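Local coordinates for protein D-aminoacyl-tRNA deacylase (PDB 1YQE) that probably hydrolyses D-aminoacyl-tRNAs to free tRNA and D-amino acids, using zinc as cofactor, and so counteracts the toxicity of mischarged tRNA, at residues D44-A49 with A176-I181; A58-E63 with G103-S108; F89-S94 with K118-A123; T204-T209 with K273-D278; E229-A234 with K255-E260. All coordinates share one frame; numbering follows the deposited sequence.

In the fold
From the N terminus, contact 1 opens first and closes last within the mixed-sheet part of the chain: its loop, from strand 47-51 to helix 167-182, encloses contacts 2 and 3. Those two cross, since the segments run 58-63, 89-94, 103-108, 118-123. Contact 3 packs helix 114-125 on the mixed sheet and touches contact 1 through Tyr120, while contact 2 joins the turn before helix 61-65 to the loop ahead of helix 114-125. In series after these, contact 4 closes a loop from 204 to 278 within which contact 5 is nested; both pair helices around the four-stranded parallel sheet. The two sheet regions meet where Val121 packs on Met207 and Leu208, and where Tyr107 lies against Phe230.

Contact 1: residues D44-A49 with A176-I181; sequences DEFYIA and AMLDAI
Phe46 carries this contact, meeting Ile181 over one ring face and Leu178 obliquely. Ile181 CD1 stands 4.0 Å from Phe46 CG, displaced toward the rim of the ring and not over its centre, with Ile181 CG2 near Phe46 CB. Leu178 touches through CD1, which reaches the far part of the ring, 3.8 Å from Phe46 CE2, and also brushes Glu45 CG at 4.4 Å. Both branched side chains cross the phenylalanine at roughly a right angle. The interface joins the turn that leads into strand 47-51 of the mixed sheet to helix 167-182, which packs against that sheet near helix 15-24. With chi1 at 62°, Phe46 CG lies between its own backbone N and carbonyl carbon, and the ring is directed at the helix. Phe30 also meets the ring edge-to-face, and Leu24 of helix 15-24 packs on the side chain. At the partly exposed margin, Glu45 OE1 forms a salt bridge with Arg182, the residue just after Ile181. Ser43 OG hydrogen-bonds to Phe46 O.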
# COMPACT_ATOMS: atom_id res chain seq x y z
N ASP A 44 -6.25 22.91 -4.08
CA ASP A 44 -7.59 22.60 -3.59
C ASP A 44 -8.01 21.19 -4.00
O ASP A 44 -9.13 20.76 -3.74
CB ASP A 44 -8.60 23.61 -4.14
CG ASP A 44 -8.54 23.74 -5.65
OD1 ASP A 44 -8.50 22.70 -6.34
OD2 ASP A 44 -8.53 24.89 -6.14
N GLU A 45 -7.09 20.47 -4.65
CA GLU A 45 -7.36 19.11 -5.09
C GLU A 45 -6.78 18.12 -4.08
O GLU A 45 -7.51 17.38 -3.43
CB GLU A 45 -6.73 18.88 -6.47
CG GLU A 45 -7.19 17.63 -7.19
CD GLU A 45 -8.65 17.69 -7.60
OE1 GLU A 45 -9.16 16.68 -8.14
OE2 GLU A 45 -9.29 18.75 -7.40
N PHE A 46 -5.45 18.13 -3.96
CA PHE A 46 -4.77 17.25 -3.02
C PHE A 46 -3.48 17.91 -2.55
O PHE A 46 -3.11 18.97 -3.05
CB PHE A 46 -4.50 15.88 -3.67
CG PHE A 46 -3.60 15.94 -4.87
CD1 PHE A 46 -2.23 15.73 -4.75
CD2 PHE A 46 -4.13 16.21 -6.13
CE1 PHE A 46 -1.40 15.78 -5.86
CE2 PHE A 46 -3.30 16.26 -7.25
CZ PHE A 46 -1.93 16.04 -7.12
N TYR A 47 -2.80 17.29 -1.59
CA TYR A 47 -1.56 17.82 -1.04
C TYR A 47 -0.37 16.95 -1.39
O TYR A 47 -0.51 15.77 -1.71
CB TYR A 47 -1.66 17.88 0.49
CG TYR A 47 -2.66 18.86 1.04
CD1 TYR A 47 -3.21 18.68 2.31
CD2 TYR A 47 -3.02 20.01 0.33
CE1 TYR A 47 -4.08 19.61 2.86
CE2 TYR A 47 -3.90 20.95 0.87
CZ TYR A 47 -4.42 20.74 2.14
OH TYR A 47 -5.28 21.66 2.69
N ILE A 48 0.82 17.55 -1.32
CA ILE A 48 2.07 16.84 -1.57
C ILE A 48 3.06 17.31 -0.50
O ILE A 48 3.13 18.50 -0.20
CB ILE A 48 2.68 17.16 -2.95
CG1 ILE A 48 1.73 16.73 -4.07
CG2 ILE A 48 4.02 16.43 -3.10
CD1 ILE A 48 2.24 17.07 -5.47
N ALA A 49 3.81 16.38 0.07
CA ALA A 49 4.78 16.74 1.09
C ALA A 49 6.11 16.07 0.78
O ALA A 49 6.16 14.88 0.46
CB ALA A 49 4.29 16.32 2.48
N ALA A 176 -2.55 7.37 -12.19
CA ALA A 176 -3.32 6.38 -11.45
C ALA A 176 -3.62 6.93 -10.05
O ALA A 176 -4.72 6.74 -9.53
CB ALA A 176 -2.56 5.06 -11.36
N MET A 177 -2.65 7.62 -9.46
CA MET A 177 -2.86 8.21 -8.14
C MET A 177 -3.95 9.27 -8.18
O MET A 177 -4.80 9.32 -7.29
CB MET A 177 -1.58 8.86 -7.62
CG MET A 177 -0.48 7.91 -7.20
SD MET A 177 0.89 8.85 -6.48
CE MET A 177 0.65 8.53 -4.77
N LEU A 178 -3.93 10.12 -9.20
CA LEU A 178 -4.95 11.16 -9.30
C LEU A 178 -6.34 10.54 -9.40
O LEU A 178 -7.28 11.04 -8.80
CB LEU A 178 -4.68 12.06 -10.52
CG LEU A 178 -5.62 13.27 -10.66
CD1 LEU A 178 -5.59 14.11 -9.38
CD2 LEU A 178 -5.18 14.12 -11.85
N ASP A 179 -6.46 9.45 -10.17
CA ASP A 179 -7.74 8.77 -10.31
C ASP A 179 -8.17 8.17 -8.97
O ASP A 179 -9.36 8.16 -8.64
CB ASP A 179 -7.66 7.65 -11.34
CG ASP A 179 -7.66 8.16 -12.76
OD1 ASP A 179 -7.87 9.38 -12.97
OD2 ASP A 179 -7.45 7.35 -13.68
N ALA A 180 -7.21 7.65 -8.22
CA ALA A 180 -7.51 7.06 -6.92
C ALA A 180 -7.97 8.14 -5.96
O ALA A 180 -8.93 7.96 -5.21
CB ALA A 180 -6.27 6.36 -6.36
N ILE A 181 -7.29 9.28 -6.00
CA ILE A 181 -7.63 10.40 -5.13
C ILE A 181 -9.03 10.95 -5.39
O ILE A 181 -9.72 11.37 -4.46
CB ILE A 181 -6.58 11.53 -5.30
CG1 ILE A 181 -5.30 11.16 -4.54
CG2 ILE A 181 -7.14 12.87 -4.83
CD1 ILE A 181 -4.06 11.93 -4.98

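Contact 2: residues A58-E63 with G103-S108; sequences ADHIDE and GGKPYS
A type II beta turn from Ala58 to Ile61, closed by Ile61 N to Ala58 O, brings Asp59 CA to 6.3 Å from Gly104 CA in the loop between strand 88-92 and helix 114-125. The turn leads straight into helix 61-65, with His60 at the N-cap position, so this surface contact joins a helix start to a long connecting loop. The Asp59 carboxylate lies directly against the backbone of Gly104, its OD1 only 3.2 Å from Gly104 CA. Gly104 has a positive phi, which favours glycine, and with no side chain it lets the carboxylate reach its CA. The two oxygens divide the work. OD2 accepts from Glu147 N, which ties Asp59 to a third loop, whereas OD1 faces residues 103-108 and two waters that both donate to it. One water, 3.3 Å from Asp59 OD1, in turn accepts from Gly104 N. Direct charge pairing is loose: the salt bridge from Asp59 OD1 to Lys105 NZ is long, at 3.8 Å. The second water bridges the same two groups. Lys105, extended until it bends at chi4 (57°), gives this water a hydrogen bond of 2.6 Å from NZ, and the water donates to Asp59 OD1 at 2.8 Å.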
# COMPACT_ATOMS: atom_id res chain seq x y z
N ALA A 58 10.55 6.64 8.43
CA ALA A 58 9.68 7.77 8.75
C ALA A 58 8.56 7.50 9.76
O ALA A 58 7.44 7.97 9.57
CB ALA A 58 9.08 8.33 7.46
N ASP A 59 8.86 6.75 10.82
CA ASP A 59 7.85 6.48 11.85
C ASP A 59 7.30 7.80 12.39
O ASP A 59 8.05 8.75 12.59
CB ASP A 59 8.48 5.69 13.01
CG ASP A 59 8.53 4.18 12.76
OD1 ASP A 59 9.29 3.48 13.46
OD2 ASP A 59 7.79 3.69 11.88
N HIS A 60 5.98 7.84 12.61
CA HIS A 60 5.31 9.03 13.14
C HIS A 60 5.33 10.25 12.23
O HIS A 60 5.00 11.36 12.66
CB HIS A 60 5.90 9.41 14.50
CG HIS A 60 5.73 8.36 15.55
ND1 HIS A 60 4.50 7.96 16.01
CD2 HIS A 60 6.64 7.59 16.19
CE1 HIS A 60 4.65 6.99 16.90
NE2 HIS A 60 5.94 6.75 17.02
N ILE A 61 5.69 10.07 10.96
CA ILE A 61 5.73 11.22 10.06
C ILE A 61 4.35 11.81 9.82
O ILE A 61 4.22 12.99 9.49
CB ILE A 61 6.38 10.85 8.71
CG1 ILE A 61 6.74 12.14 7.96
CG2 ILE A 61 5.45 9.97 7.89
CD1 ILE A 61 7.50 11.91 6.68
N ASP A 62 3.30 11.00 9.99
CA ASP A 62 1.95 11.51 9.80
C ASP A 62 1.61 12.52 10.89
O ASP A 62 0.95 13.53 10.62
CB ASP A 62 0.92 10.37 9.82
CG ASP A 62 1.03 9.48 11.04
OD1 ASP A 62 0.01 8.84 11.41
OD2 ASP A 62 2.13 9.40 11.63
N GLU A 63 2.06 12.25 12.12
CA GLU A 63 1.82 13.15 13.24
C GLU A 63 2.55 14.46 13.02
O GLU A 63 2.03 15.54 13.32
CB GLU A 63 2.30 12.53 14.56
CG GLU A 63 1.71 11.18 14.90
CD GLU A 63 2.19 10.65 16.24
OE1 GLU A 63 3.41 10.74 16.52
OE2 GLU A 63 1.36 10.13 17.01
N GLY A 103 13.38 -0.57 9.08
CA GLY A 103 12.47 0.45 9.56
C GLY A 103 11.35 -0.04 10.46
O GLY A 103 10.95 -1.21 10.40
N GLY A 104 10.85 0.86 11.29
CA GLY A 104 9.76 0.53 12.18
C GLY A 104 10.11 -0.33 13.38
O GLY A 104 11.28 -0.52 13.71
N LYS A 105 9.07 -0.84 14.02
CA LYS A 105 9.21 -1.68 15.21
C LYS A 105 8.65 -3.08 14.97
O LYS A 105 7.77 -3.28 14.12
CB LYS A 105 8.46 -1.04 16.38
CG LYS A 105 8.90 0.38 16.69
CD LYS A 105 8.04 0.99 17.79
CE LYS A 105 8.63 2.29 18.30
NZ LYS A 105 8.83 3.30 17.22
N PRO A 106 9.14 -4.08 15.72
CA PRO A 106 8.66 -5.45 15.55
C PRO A 106 7.16 -5.54 15.85
O PRO A 106 6.63 -4.75 16.63
CB PRO A 106 9.48 -6.24 16.56
CG PRO A 106 10.74 -5.44 16.69
CD PRO A 106 10.22 -4.02 16.72
N TYR A 107 6.49 -6.50 15.22
CA TYR A 107 5.07 -6.73 15.44
C TYR A 107 4.23 -5.47 15.51
O TYR A 107 3.33 -5.36 16.34
CB TYR A 107 4.89 -7.54 16.73
CG TYR A 107 5.56 -8.89 16.68
CD1 TYR A 107 5.01 -9.93 15.93
CD2 TYR A 107 6.77 -9.11 17.32
CE1 TYR A 107 5.65 -11.16 15.83
CE2 TYR A 107 7.42 -10.34 17.22
CZ TYR A 107 6.86 -11.36 16.48
OH TYR A 107 7.49 -12.58 16.37
N SER A 108 4.52 -4.52 14.62
CA SER A 108 3.79 -3.27 14.56
C SER A 108 3.36 -3.06 13.11
O SER A 108 4.14 -3.28 12.19
CB SER A 108 4.67 -2.11 15.03
OG SER A 108 3.92 -0.92 15.16
O HOH W 1 12.29 3.56 12.14
O HOH W 2 10.65 4.48 15.75

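Contact 3: residues F89-S94 with K118-A123; sequences FTVHVS and KNYVLA
Helix 114-125 is the connection of a beta-alpha-beta crossover: it follows strand 88-92 and precedes strand 135-138, its parallel neighbour in the mixed sheet, and Val91 meets Tyr120 and Val121 where the helix lies on that sheet. The whole contact is buried close to the centre of the chain. One methyl does most of the touching. Val91 CG2 lies 3.5 Å from Tyr120 CE2 and 3.6 Å from Tyr120 CD2, approaching the ring obliquely, and it also reaches Val121 CG2 at 4.1 Å. Val91 and Tyr120 run past each other in opposite directions, and the phenol oxygen is carried on toward the strand. Tyr120 is set for this by a first torsion of 168°, which swings CG away from the backbone N and points the side chain from helix to sheet. Its ring is held further by an edge-to-face contact with Tyr155 and by Val173 and Ala176 of helix 167-182, while Phe136 of strand 135-138 backs both Val91 and Val121. A water links the two segments, donating to Thr90 O at 3.0 Å and sharing a hydrogen bond of 2.5 Å with Tyr120 OH.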
# COMPACT_ATOMS: atom_id res chain seq x y z
N PHE A 89 5.36 -2.21 -11.06
CA PHE A 89 4.64 -1.16 -10.34
C PHE A 89 4.14 -1.95 -9.13
O PHE A 89 3.56 -3.02 -9.31
CB PHE A 89 3.42 -0.68 -11.15
CG PHE A 89 3.77 0.11 -12.37
CD1 PHE A 89 4.39 1.35 -12.26
CD2 PHE A 89 3.44 -0.37 -13.64
CE1 PHE A 89 4.69 2.11 -13.40
CE2 PHE A 89 3.73 0.38 -14.78
CZ PHE A 89 4.35 1.62 -14.65
N THR A 90 4.37 -1.47 -7.92
CA THR A 90 3.89 -2.22 -6.77
C THR A 90 3.08 -1.40 -5.78
O THR A 90 3.10 -0.17 -5.79
CB THR A 90 5.05 -2.88 -5.98
OG1 THR A 90 5.78 -1.88 -5.27
CG2 THR A 90 5.99 -3.62 -6.93
N VAL A 91 2.35 -2.12 -4.94
CA VAL A 91 1.53 -1.53 -3.89
C VAL A 91 1.67 -2.42 -2.66
O VAL A 91 1.68 -3.65 -2.77
CB VAL A 91 0.04 -1.46 -4.28
CG1 VAL A 91 -0.79 -0.99 -3.09
CG2 VAL A 91 -0.15 -0.49 -5.44
N HIS A 92 1.81 -1.79 -1.50
CA HIS A 92 1.90 -2.52 -0.25
C HIS A 92 1.76 -1.55 0.91
O HIS A 92 1.90 -0.34 0.74
CB HIS A 92 3.25 -3.25 -0.12
CG HIS A 92 4.37 -2.38 0.36
ND1 HIS A 92 5.13 -1.60 -0.48
CD2 HIS A 92 4.88 -2.19 1.61
CE1 HIS A 92 6.05 -0.97 0.22
NE2 HIS A 92 5.92 -1.30 1.49
N VAL A 93 1.45 -2.10 2.08
CA VAL A 93 1.32 -1.29 3.28
C VAL A 93 2.48 -1.70 4.17
O VAL A 93 2.83 -2.88 4.24
CB VAL A 93 -0.02 -1.56 3.99
CG1 VAL A 93 -0.09 -0.78 5.30
CG2 VAL A 93 -1.18 -1.14 3.09
N SER A 94 3.11 -0.73 4.81
CA SER A 94 4.25 -1.00 5.68
C SER A 94 3.82 -1.66 7.00
O SER A 94 2.67 -1.56 7.42
CB SER A 94 5.03 0.30 5.94
OG SER A 94 4.16 1.35 6.32
N LYS A 118 -7.12 -0.01 -3.80
CA LYS A 118 -7.91 -0.68 -4.83
C LYS A 118 -8.18 0.22 -6.02
O LYS A 118 -7.99 -0.18 -7.17
CB LYS A 118 -9.25 -1.16 -4.25
CG LYS A 118 -10.16 -1.89 -5.25
CD LYS A 118 -9.58 -3.24 -5.69
CE LYS A 118 -10.59 -4.05 -6.50
NZ LYS A 118 -10.10 -5.43 -6.83
N ASN A 119 -8.65 1.44 -5.76
CA ASN A 119 -8.95 2.37 -6.84
C ASN A 119 -7.69 2.71 -7.63
O ASN A 119 -7.75 2.91 -8.85
CB ASN A 119 -9.61 3.63 -6.26
CG ASN A 119 -11.00 3.33 -5.73
OD1 ASN A 119 -11.75 2.57 -6.34
ND2 ASN A 119 -11.36 3.93 -4.60
N TYR A 120 -6.56 2.75 -6.94
CA TYR A 120 -5.29 3.02 -7.60
C TYR A 120 -4.96 1.87 -8.56
O TYR A 120 -4.61 2.09 -9.71
CB TYR A 120 -4.17 3.14 -6.58
CG TYR A 120 -2.79 3.14 -7.21
CD1 TYR A 120 -2.26 4.30 -7.76
CD2 TYR A 120 -2.03 1.97 -7.28
CE1 TYR A 120 -0.99 4.31 -8.36
CE2 TYR A 120 -0.76 1.96 -7.88
CZ TYR A 120 -0.26 3.13 -8.41
OH TYR A 120 0.99 3.15 -9.00
N VAL A 121 -5.06 0.64 -8.07
CA VAL A 121 -4.75 -0.52 -8.89
C VAL A 121 -5.63 -0.64 -10.13
O VAL A 121 -5.13 -0.96 -11.21
CB VAL A 121 -4.84 -1.81 -8.05
CG1 VAL A 121 -4.72 -3.04 -8.96
CG2 VAL A 121 -3.72 -1.82 -7.02
N LEU A 122 -6.92 -0.37 -9.99
CA LEU A 122 -7.80 -0.46 -11.15
C LEU A 122 -7.51 0.66 -12.15
O LEU A 122 -7.66 0.46 -13.36
CB LEU A 122 -9.27 -0.42 -10.71
CG LEU A 122 -9.73 -1.61 -9.86
CD1 LEU A 122 -11.20 -1.44 -9.52
CD2 LEU A 122 -9.50 -2.92 -10.61
N ALA A 123 -7.10 1.82 -11.65
CA ALA A 123 -6.78 2.96 -12.51
C ALA A 123 -5.45 2.69 -13.22
O ALA A 123 -5.22 3.17 -14.33
CB ALA A 123 -6.68 4.24 -11.70
O HOH W 3 2.74 1.58 -8.26

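Contact 4: residues T204-T209 with K273-D278; sequences TEIMLT and KKVKKD
Lys276 turns sharply at chi3 (63°), which swings its ammonium group toward the end of Glu205, itself carried out on an extended chain with CG opposite its own carbonyl carbon. The two meet in a hydrogen-bonded salt bridge, Lys276 NZ to Glu205 OE1 at 2.7 Å. The ammonium does not approach in the carboxylate plane but from above it, 53° out. Arg202 forms a second salt bridge to the same OE1, so one oxygen lies near two cations, an environment that would be expected to favour the ionised carboxylate. The aliphatic part of the lysine is used too: Lys276 CG packs at 3.8 Å on Ile206 CG1, crossing it at about a right angle. Deeper in, Val275 CG1 touches Ile206 CD1 at 3.9 Å and Ile206 CG2 at 4.0 Å, and both residues rest on Ile244 of strand 242-245. The last turn of helix 201-209 is secured at Glu205 O, which accepts from Thr209 N and, on the opposite face of its carbonyl, from Thr209 OG1 at 2.9 Å. The short helix axes run nearly parallel, 15° apart and 9.9 Å at closest approach. With a polar outer rim and an apolar side resting on the strands, this is the packing of neighbouring helices on one face of a parallel sheet in an alpha/beta domain.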
# COMPACT_ATOMS: atom_id res chain seq x y z
N THR A 204 -2.61 -10.51 -5.87
CA THR A 204 -2.46 -9.61 -7.02
C THR A 204 -3.59 -9.85 -8.02
O THR A 204 -4.18 -8.90 -8.54
CB THR A 204 -1.09 -9.83 -7.72
OG1 THR A 204 -0.04 -9.43 -6.84
CG2 THR A 204 -1.01 -9.02 -9.01
N GLU A 205 -3.90 -11.11 -8.29
CA GLU A 205 -4.97 -11.46 -9.23
C GLU A 205 -6.31 -10.99 -8.65
O GLU A 205 -7.17 -10.49 -9.38
CB GLU A 205 -4.99 -12.97 -9.46
CG GLU A 205 -3.65 -13.54 -9.87
CD GLU A 205 -3.63 -15.06 -9.92
OE1 GLU A 205 -4.25 -15.69 -9.04
OE2 GLU A 205 -2.98 -15.62 -10.82
N ILE A 206 -6.46 -11.13 -7.34
CA ILE A 206 -7.69 -10.71 -6.68
C ILE A 206 -7.84 -9.19 -6.78
O ILE A 206 -8.95 -8.68 -7.00
CB ILE A 206 -7.72 -11.19 -5.20
CG1 ILE A 206 -7.97 -12.71 -5.16
CG2 ILE A 206 -8.81 -10.45 -4.41
CD1 ILE A 206 -7.81 -13.35 -3.79
N MET A 207 -6.74 -8.46 -6.63
CA MET A 207 -6.76 -7.00 -6.71
C MET A 207 -7.14 -6.51 -8.11
O MET A 207 -7.84 -5.51 -8.28
CB MET A 207 -5.40 -6.41 -6.34
CG MET A 207 -5.08 -6.43 -4.86
SD MET A 207 -6.21 -5.33 -3.95
CE MET A 207 -5.41 -3.76 -4.18
N LEU A 208 -6.67 -7.23 -9.13
CA LEU A 208 -6.93 -6.85 -10.51
C LEU A 208 -8.26 -7.30 -11.12
O LEU A 208 -8.75 -6.67 -12.07
CB LEU A 208 -5.79 -7.35 -11.41
CG LEU A 208 -4.41 -6.72 -11.26
CD1 LEU A 208 -3.36 -7.60 -11.92
CD2 LEU A 208 -4.41 -5.34 -11.87
N THR A 209 -8.86 -8.36 -10.58
CA THR A 209 -10.09 -8.88 -11.17
C THR A 209 -11.33 -9.11 -10.32
O THR A 209 -12.35 -9.56 -10.84
CB THR A 209 -9.80 -10.22 -11.88
OG1 THR A 209 -9.51 -11.22 -10.89
CG2 THR A 209 -8.61 -10.08 -12.82
N LYS A 273 -9.16 -19.14 -4.30
CA LYS A 273 -9.81 -19.64 -5.51
C LYS A 273 -11.29 -19.29 -5.50
O LYS A 273 -11.86 -18.94 -6.53
CB LYS A 273 -9.62 -21.16 -5.63
CG LYS A 273 -10.29 -21.76 -6.87
CD LYS A 273 -10.09 -23.26 -6.95
CE LYS A 273 -10.74 -23.82 -8.20
NZ LYS A 273 -10.21 -23.17 -9.43
N LYS A 274 -11.92 -19.39 -4.33
CA LYS A 274 -13.34 -19.08 -4.21
C LYS A 274 -13.57 -17.59 -4.45
O LYS A 274 -14.56 -17.20 -5.08
CB LYS A 274 -13.86 -19.48 -2.83
CG LYS A 274 -15.35 -19.26 -2.63
CD LYS A 274 -15.85 -19.96 -1.37
CE LYS A 274 -17.34 -19.74 -1.16
NZ LYS A 274 -17.67 -18.31 -0.94
N VAL A 275 -12.67 -16.75 -3.94
CA VAL A 275 -12.77 -15.31 -4.11
C VAL A 275 -12.68 -14.95 -5.59
O VAL A 275 -13.49 -14.18 -6.11
CB VAL A 275 -11.65 -14.56 -3.35
CG1 VAL A 275 -11.70 -13.07 -3.66
CG2 VAL A 275 -11.81 -14.79 -1.85
N LYS A 276 -11.67 -15.50 -6.27
CA LYS A 276 -11.47 -15.25 -7.69
C LYS A 276 -12.67 -15.68 -8.53
O LYS A 276 -12.96 -15.08 -9.57
CB LYS A 276 -10.21 -15.97 -8.18
CG LYS A 276 -8.92 -15.44 -7.60
CD LYS A 276 -7.73 -16.32 -7.97
CE LYS A 276 -7.49 -16.34 -9.47
NZ LYS A 276 -6.33 -17.22 -9.83
N LYS A 277 -13.35 -16.73 -8.08
CA LYS A 277 -14.50 -17.26 -8.81
C LYS A 277 -15.84 -16.58 -8.52
O LYS A 277 -16.59 -16.27 -9.44
CB LYS A 277 -14.62 -18.76 -8.53
CG LYS A 277 -15.88 -19.42 -9.09
CD LYS A 277 -16.02 -20.84 -8.55
CE LYS A 277 -17.32 -21.49 -9.00
NZ LYS A 277 -17.38 -21.64 -10.48
N ASP A 278 -16.14 -16.35 -7.25
CA ASP A 278 -17.42 -15.75 -6.89
C ASP A 278 -17.48 -14.23 -6.77
O ASP A 278 -18.55 -13.67 -6.53
CB ASP A 278 -17.94 -16.36 -5.58
CG ASP A 278 -18.08 -17.87 -5.65
OD1 ASP A 278 -18.40 -18.40 -6.74
OD2 ASP A 278 -17.89 -18.54 -4.61

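Contact 5: residues E229-A234 with K255-E260; sequences EFLVKA and KKIVNE
Asn259 N donates to Lys255 O at 2.9 Å in the helical turn whose Ile257 and Val258 receive the CD1 methyl of Leu231. No polar bond crosses between the segments, and the contact is made by that one methyl. Leu231 CD1 lies 3.9 Å from Val258 CA, so it reaches the backbone of the second helix and not merely its side chains. Ile257 O is 4.0 Å away from the same CD1. Two apolar branches also meet the methyl: Ile257 CG1 and Val258 CG2 each stand 4.0 Å from Leu231 CD1. The isoleucine presents CG1 through a chi1 of 67°, lodged between its backbone N and carbonyl carbon. Val258 behaves differently: its CB is directed away from residues 229-234, and it takes part through its CA and the CG2 branch, while its side chain also packs on Val269 of strand 268-271. Leu231 touches Ala261 one turn further along the second helix and Phe218 of strand 212-218, which places it between helix and sheet. The nearest CA atoms are those of Leu231 and Val258, 7.2 Å apart. Helices 228-238 and 252-265 are the connections of successive beta-alpha-beta crossovers in the four-stranded parallel sheet: the first, 212-218 to 242-245, passes over strand 189-194, whereas 242-245 and 268-271 are adjacent. Their mutual packing is consistent with a Rossmann-like, doubly wound alpha/beta fold.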
# COMPACT_ATOMS: atom_id res chain seq x y z
N GLU A 229 -3.58 -13.34 17.87
CA GLU A 229 -3.81 -11.96 18.30
C GLU A 229 -3.24 -10.93 17.33
O GLU A 229 -3.82 -9.87 17.12
CB GLU A 229 -3.25 -11.73 19.71
CG GLU A 229 -3.50 -10.33 20.25
CD GLU A 229 -4.94 -9.86 20.06
OE1 GLU A 229 -5.87 -10.57 20.53
OE2 GLU A 229 -5.15 -8.79 19.46
N PHE A 230 -2.09 -11.25 16.73
CA PHE A 230 -1.49 -10.33 15.77
C PHE A 230 -2.42 -10.23 14.56
O PHE A 230 -2.64 -9.15 14.02
CB PHE A 230 -0.12 -10.84 15.32
CG PHE A 230 0.64 -9.84 14.49
CD1 PHE A 230 1.17 -8.69 15.08
CD2 PHE A 230 0.82 -10.04 13.13
CE1 PHE A 230 1.86 -7.76 14.31
CE2 PHE A 230 1.51 -9.11 12.35
CZ PHE A 230 2.03 -7.97 12.95
N LEU A 231 -2.96 -11.37 14.12
CA LEU A 231 -3.87 -11.36 12.98
C LEU A 231 -5.14 -10.56 13.29
O LEU A 231 -5.68 -9.89 12.41
CB LEU A 231 -4.24 -12.79 12.57
CG LEU A 231 -3.14 -13.56 11.83
CD1 LEU A 231 -3.66 -14.94 11.44
CD2 LEU A 231 -2.71 -12.78 10.59
N VAL A 232 -5.61 -10.63 14.53
CA VAL A 232 -6.80 -9.87 14.92
C VAL A 232 -6.49 -8.38 14.82
O VAL A 232 -7.33 -7.59 14.38
CB VAL A 232 -7.24 -10.21 16.36
CG1 VAL A 232 -8.24 -9.17 16.86
CG2 VAL A 232 -7.87 -11.59 16.39
N LYS A 233 -5.28 -7.99 15.24
CA LYS A 233 -4.86 -6.60 15.17
C LYS A 233 -4.83 -6.13 13.72
O LYS A 233 -5.22 -5.00 13.41
CB LYS A 233 -3.46 -6.42 15.77
CG LYS A 233 -2.87 -5.04 15.48
CD LYS A 233 -1.34 -5.01 15.57
CE LYS A 233 -0.85 -5.11 17.00
NZ LYS A 233 0.62 -4.85 17.09
N ALA A 234 -4.34 -6.98 12.83
CA ALA A 234 -4.26 -6.65 11.41
C ALA A 234 -5.66 -6.46 10.82
O ALA A 234 -5.92 -5.50 10.09
CB ALA A 234 -3.53 -7.75 10.65
N LYS A 255 -3.30 -22.23 9.43
CA LYS A 255 -4.75 -22.21 9.24
C LYS A 255 -5.44 -22.19 10.60
O LYS A 255 -6.53 -21.64 10.75
CB LYS A 255 -5.22 -23.41 8.42
CG LYS A 255 -4.74 -23.40 6.97
CD LYS A 255 -5.62 -24.25 6.06
CE LYS A 255 -5.63 -25.72 6.47
NZ LYS A 255 -6.52 -26.52 5.58
N LYS A 256 -4.80 -22.79 11.59
CA LYS A 256 -5.36 -22.83 12.93
C LYS A 256 -5.44 -21.43 13.53
O LYS A 256 -6.48 -21.03 14.06
CB LYS A 256 -4.52 -23.73 13.84
CG LYS A 256 -5.06 -23.84 15.26
CD LYS A 256 -4.15 -24.70 16.13
CE LYS A 256 -4.65 -24.74 17.57
NZ LYS A 256 -3.74 -25.54 18.44
N ILE A 257 -4.35 -20.67 13.44
CA ILE A 257 -4.35 -19.33 14.00
C ILE A 257 -5.22 -18.41 13.16
O ILE A 257 -5.79 -17.45 13.67
CB ILE A 257 -2.92 -18.75 14.10
CG1 ILE A 257 -2.33 -18.51 12.71
CG2 ILE A 257 -2.03 -19.71 14.89
CD1 ILE A 257 -0.95 -17.90 12.74
N VAL A 258 -5.34 -18.70 11.86
CA VAL A 258 -6.20 -17.90 11.00
C VAL A 258 -7.64 -18.07 11.48
O VAL A 258 -8.35 -17.09 11.68
CB VAL A 258 -6.09 -18.34 9.52
CG1 VAL A 258 -7.33 -17.91 8.74
CG2 VAL A 258 -4.85 -17.73 8.89
N ASN A 259 -8.05 -19.32 11.67
CA ASN A 259 -9.40 -19.62 12.14
C ASN A 259 -9.64 -19.03 13.53
O ASN A 259 -10.73 -18.56 13.83
CB ASN A 259 -9.64 -21.13 12.15
CG ASN A 259 -9.87 -21.69 10.76
OD1 ASN A 259 -9.94 -22.91 10.58
ND2 ASN A 259 -10.00 -20.81 9.78
N GLU A 260 -8.61 -19.06 14.36
CA GLU A 260 -8.71 -18.50 15.71
C GLU A 260 -9.00 -17.01 15.58
O GLU A 260 -9.94 -16.49 16.19
CB GLU A 260 -7.39 -18.69 16.47
CG GLU A 260 -7.06 -20.13 16.84
CD GLU A 260 -5.76 -20.25 17.64
OE1 GLU A 260 -4.68 -19.98 17.08
OE2 GLU A 260 -5.83 -20.62 18.83